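Local coordinates for protein nucleoporin NUP82 (Chaetomium thermophilum, PDB 5CWW) that probably serves as a structural component of the nuclear pore complex and a docking partner for transport factors, here as its N-terminal beta-propeller domain, at residues H181-A189 against L287-L298. Sequence-based numbering, arbitrary orientation.
Sequences HPLGVNGHA and LLPQRWTPPPTL
The imidazole of H181 joins the two segments through its edge. NE2 of H181 donates to the carbonyl O of L287 at 2.6 Å, nearly straight at 173°, with the acceptor close to the ring plane. ND1 of H181 accepts from L183 N, 3.1 Å away and within about 1° of the ring plane. Both ring nitrogens are thus engaged, a pattern consistent with a ring protonated at NE2 and bare at ND1, and rotation of the ring is fixed. With CG swung anti to the backbone N (chi1 -159°), the ring reaches P289, whose CD lies over one face as a CH-pi contact, 3.7 Å from the centroid of the H181 ring. An alanine here would probably leave the L287 carbonyl without its donor, P289 without the ring it covers, and the L183 N-H without its side-chain acceptor.

L183 makes the apolar counterpart. Its CD1 sits among L288 CD2, W292 CE3 and L298 CD2, the first of these 3.9 Å from CD1 of L183, while its other methyl, CD2, approaches the ring of P295. T293 N donates to L183 O at 2.7 Å, in the carbonyl plane. Farther along, V185 CG2 rests 3.7 Å from T293 OG1, and one water accepts from the N-H of V185 and donates to the carbonyl O of R291. Strand 354-358 continues the packing beyond V185 and T293.

H181 to G184 form a type I turn opening the connection between antiparallel strands 175-180 and 189-194; the contact thus ties an inter-strand loop of one four-stranded propeller blade to the segment following strand 281-284 of the next, consistent with a WD-repeat-like beta-propeller.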
loop_
_atom_site.group_PDB
_atom_site.type_symbol
_atom_site.label_atom_id
_atom_site.label_comp_id
_atom_site.label_asym_id
_atom_site.label_seq_id
_atom_site.Cartn_x
_atom_site.Cartn_y
_atom_site.Cartn_z
ATOM N N HIS B 181 -9.807 6.506 3.333
ATOM C CA HIS B 181 -10.694 5.384 3.060
ATOM C C HIS B 181 -11.884 5.847 2.214
ATOM O O HIS B 181 -12.550 6.814 2.572
ATOM C CB HIS B 181 -11.187 4.742 4.357
ATOM C CG HIS B 181 -11.680 3.340 4.177
ATOM N ND1 HIS B 181 -12.799 3.035 3.433
ATOM C CD2 HIS B 181 -11.192 2.159 4.622
ATOM C CE1 HIS B 181 -12.987 1.728 3.439
ATOM N NE2 HIS B 181 -12.028 1.173 4.155
ATOM N N PRO B 182 -12.149 5.167 1.082
ATOM C CA PRO B 182 -13.248 5.564 0.192
ATOM C C PRO B 182 -14.611 5.622 0.882
ATOM O O PRO B 182 -15.503 6.329 0.414
ATOM C CB PRO B 182 -13.248 4.465 -0.880
ATOM C CG PRO B 182 -11.892 3.891 -0.853
ATOM C CD PRO B 182 -11.401 4.013 0.551
ATOM N N LEU B 183 -14.763 4.877 1.973
ATOM C CA LEU B 183 -16.049 4.747 2.650
ATOM C C LEU B 183 -16.036 5.398 4.031
ATOM O O LEU B 183 -16.970 5.225 4.812
ATOM C CB LEU B 183 -16.425 3.270 2.779
ATOM C CG LEU B 183 -16.423 2.467 1.476
ATOM C CD1 LEU B 183 -16.787 1.015 1.750
ATOM C CD2 LEU B 183 -17.365 3.075 0.450
ATOM N N GLY B 184 -14.979 6.145 4.326
ATOM C CA GLY B 184 -14.857 6.813 5.610
ATOM C C GLY B 184 -15.902 7.895 5.795
ATOM O O GLY B 184 -16.174 8.663 4.876
ATOM N N VAL B 185 -16.495 7.947 6.986
ATOM C CA VAL B 185 -17.487 8.970 7.312
ATOM C C VAL B 185 -16.875 10.359 7.142
ATOM O O VAL B 185 -15.791 10.632 7.656
ATOM C CB VAL B 185 -18.015 8.807 8.752
ATOM C CG1 VAL B 185 -19.078 9.855 9.063
ATOM C CG2 VAL B 185 -18.578 7.406 8.957
ATOM N N ASN B 186 -17.568 11.221 6.401
ATOM C CA ASN B 186 -17.103 12.583 6.128
ATOM C C ASN B 186 -15.738 12.638 5.438
ATOM O O ASN B 186 -15.111 13.696 5.381
ATOM C CB ASN B 186 -17.040 13.398 7.428
ATOM C CG ASN B 186 -18.391 13.534 8.103
ATOM O OD1 ASN B 186 -19.422 13.636 7.439
ATOM N ND2 ASN B 186 -18.391 13.533 9.432
ATOM N N GLY B 187 -15.289 11.501 4.912
ATOM C CA GLY B 187 -13.978 11.417 4.295
ATOM C C GLY B 187 -12.874 11.758 5.280
ATOM O O GLY B 187 -11.846 12.319 4.900
ATOM N N HIS B 188 -13.091 11.417 6.547
ATOM C CA HIS B 188 -12.134 11.726 7.610
ATOM C C HIS B 188 -11.450 10.482 8.175
ATOM O O HIS B 188 -10.756 10.558 9.190
ATOM C CB HIS B 188 -12.838 12.489 8.736
ATOM C CG HIS B 188 -13.234 13.885 8.362
ATOM N ND1 HIS B 188 -14.126 14.629 9.103
ATOM C CD2 HIS B 188 -12.853 14.674 7.330
ATOM C CE1 HIS B 188 -14.280 15.814 8.543
ATOM N NE2 HIS B 188 -13.518 15.868 7.465
ATOM N N ALA B 189 -11.639 9.343 7.515
ATOM C CA ALA B 189 -10.942 8.117 7.886
ATOM C C ALA B 189 -9.696 7.949 7.024
ATOM O O ALA B 189 -9.782 7.900 5.795
ATOM C CB ALA B 189 -11.854 6.920 7.743
ATOM N N LEU B 287 -11.502 -4.335 4.503
ATOM C CA LEU B 287 -10.885 -3.439 5.475
ATOM C C LEU B 287 -11.761 -2.208 5.670
ATOM O O LEU B 287 -11.885 -1.379 4.766
ATOM C CB LEU B 287 -9.484 -3.028 5.020
ATOM C CG LEU B 287 -8.710 -2.126 5.985
ATOM C CD1 LEU B 287 -8.398 -2.856 7.285
ATOM C CD2 LEU B 287 -7.433 -1.617 5.335
ATOM N N LEU B 288 -12.366 -2.098 6.850
ATOM C CA LEU B 288 -13.273 -0.997 7.158
ATOM C C LEU B 288 -12.899 -0.309 8.467
ATOM O O LEU B 288 -12.420 -0.958 9.399
ATOM C CB LEU B 288 -14.715 -1.505 7.241
ATOM C CG LEU B 288 -15.413 -1.867 5.928
ATOM C CD1 LEU B 288 -16.726 -2.575 6.219
ATOM C CD2 LEU B 288 -15.659 -0.630 5.081
ATOM N N PRO B 289 -13.116 1.012 8.549
ATOM C CA PRO B 289 -13.038 1.657 9.863
ATOM C C PRO B 289 -14.224 1.247 10.734
ATOM O O PRO B 289 -15.112 0.549 10.244
ATOM C CB PRO B 289 -13.066 3.154 9.531
ATOM C CG PRO B 289 -13.641 3.245 8.167
ATOM C CD PRO B 289 -13.271 1.990 7.458
ATOM N N GLN B 290 -14.232 1.662 11.998
ATOM C CA GLN B 290 -15.301 1.287 12.923
ATOM C C GLN B 290 -16.666 1.700 12.394
ATOM O O GLN B 290 -17.666 1.024 12.634
ATOM C CB GLN B 290 -15.072 1.921 14.296
ATOM C CG GLN B 290 -13.849 1.396 15.016
ATOM C CD GLN B 290 -13.701 1.965 16.412
ATOM O OE1 GLN B 290 -13.481 1.227 17.374
ATOM N NE2 GLN B 290 -13.812 3.282 16.532
ATOM N N ARG B 291 -16.696 2.819 11.678
ATOM C CA ARG B 291 -17.921 3.322 11.073
ATOM C C ARG B 291 -17.646 3.692 9.623
ATOM O O ARG B 291 -16.568 4.191 9.304
ATOM C CB ARG B 291 -18.448 4.526 11.854
ATOM C CG ARG B 291 -19.199 4.152 13.123
ATOM C CD ARG B 291 -19.437 5.362 14.011
ATOM N NE ARG B 291 -18.316 5.603 14.917
ATOM C CZ ARG B 291 -18.183 5.051 16.122
ATOM N NH1 ARG B 291 -19.102 4.214 16.587
ATOM N NH2 ARG B 291 -17.124 5.336 16.866
ATOM N N TRP B 292 -18.616 3.447 8.748
ATOM C CA TRP B 292 -18.410 3.629 7.314
ATOM C C TRP B 292 -19.688 4.058 6.595
ATOM O O TRP B 292 -20.798 3.816 7.072
ATOM C CB TRP B 292 -17.866 2.336 6.693
ATOM C CG TRP B 292 -18.726 1.126 6.930
ATOM C CD1 TRP B 292 -19.005 0.537 8.129
ATOM C CD2 TRP B 292 -19.407 0.350 5.936
ATOM N NE1 TRP B 292 -19.821 -0.553 7.944
ATOM C CE2 TRP B 292 -20.083 -0.689 6.607
ATOM C CE3 TRP B 292 -19.513 0.433 4.544
ATOM C CZ2 TRP B 292 -20.853 -1.634 5.935
ATOM C CZ3 TRP B 292 -20.279 -0.507 3.879
ATOM C CH2 TRP B 292 -20.939 -1.527 4.574
ATOM N N THR B 293 -19.507 4.703 5.447
ATOM C CA THR B 293 -20.608 5.235 4.648
ATOM C C THR B 293 -20.555 4.660 3.235
ATOM O O THR B 293 -19.682 5.030 2.453
ATOM C CB THR B 293 -20.554 6.770 4.569
ATOM O OG1 THR B 293 -20.688 7.321 5.884
ATOM C CG2 THR B 293 -21.669 7.313 3.677
ATOM N N PRO B 294 -21.484 3.750 2.901
ATOM C CA PRO B 294 -21.522 3.202 1.542
ATOM C C PRO B 294 -22.434 3.998 0.615
ATOM O O PRO B 294 -23.402 4.594 1.087
ATOM C CB PRO B 294 -22.077 1.797 1.760
ATOM C CG PRO B 294 -23.012 1.963 2.916
ATOM C CD PRO B 294 -22.424 3.049 3.795
ATOM N N PRO B 295 -22.135 4.010 -0.691
ATOM C CA PRO B 295 -23.119 4.582 -1.612
ATOM C C PRO B 295 -24.343 3.674 -1.692
ATOM O O PRO B 295 -24.219 2.485 -1.402
ATOM C CB PRO B 295 -22.367 4.648 -2.943
ATOM C CG PRO B 295 -21.328 3.588 -2.842
ATOM C CD PRO B 295 -20.931 3.532 -1.393
ATOM N N PRO B 296 -25.506 4.222 -2.075
ATOM C CA PRO B 296 -26.795 3.520 -1.997
ATOM C C PRO B 296 -26.793 2.117 -2.604
ATOM O O PRO B 296 -27.589 1.273 -2.190
ATOM C CB PRO B 296 -27.737 4.435 -2.785
ATOM C CG PRO B 296 -27.121 5.779 -2.700
ATOM C CD PRO B 296 -25.643 5.555 -2.688
ATOM N N THR B 297 -25.903 1.876 -3.563
ATOM C CA THR B 297 -25.934 0.650 -4.352
ATOM C C THR B 297 -24.922 -0.411 -3.912
ATOM O O THR B 297 -24.930 -1.526 -4.435
ATOM C CB THR B 297 -25.683 0.962 -5.842
ATOM O OG1 THR B 297 -25.762 -0.246 -6.609
ATOM C CG2 THR B 297 -24.314 1.607 -6.041
ATOM N N LEU B 298 -24.056 -0.079 -2.960
ATOM C CA LEU B 298 -22.985 -0.996 -2.571
ATOM C C LEU B 298 -23.517 -2.209 -1.807
ATOM O O LEU B 298 -23.275 -3.350 -2.198
ATOM C CB LEU B 298 -21.933 -0.272 -1.725
ATOM C CG LEU B 298 -20.659 -1.077 -1.448
ATOM C CD1 LEU B 298 -19.883 -1.331 -2.737
ATOM C CD2 LEU B 298 -19.775 -0.375 -0.431
HETATM O O HOH W 1 -15.083 6.314 8.992
#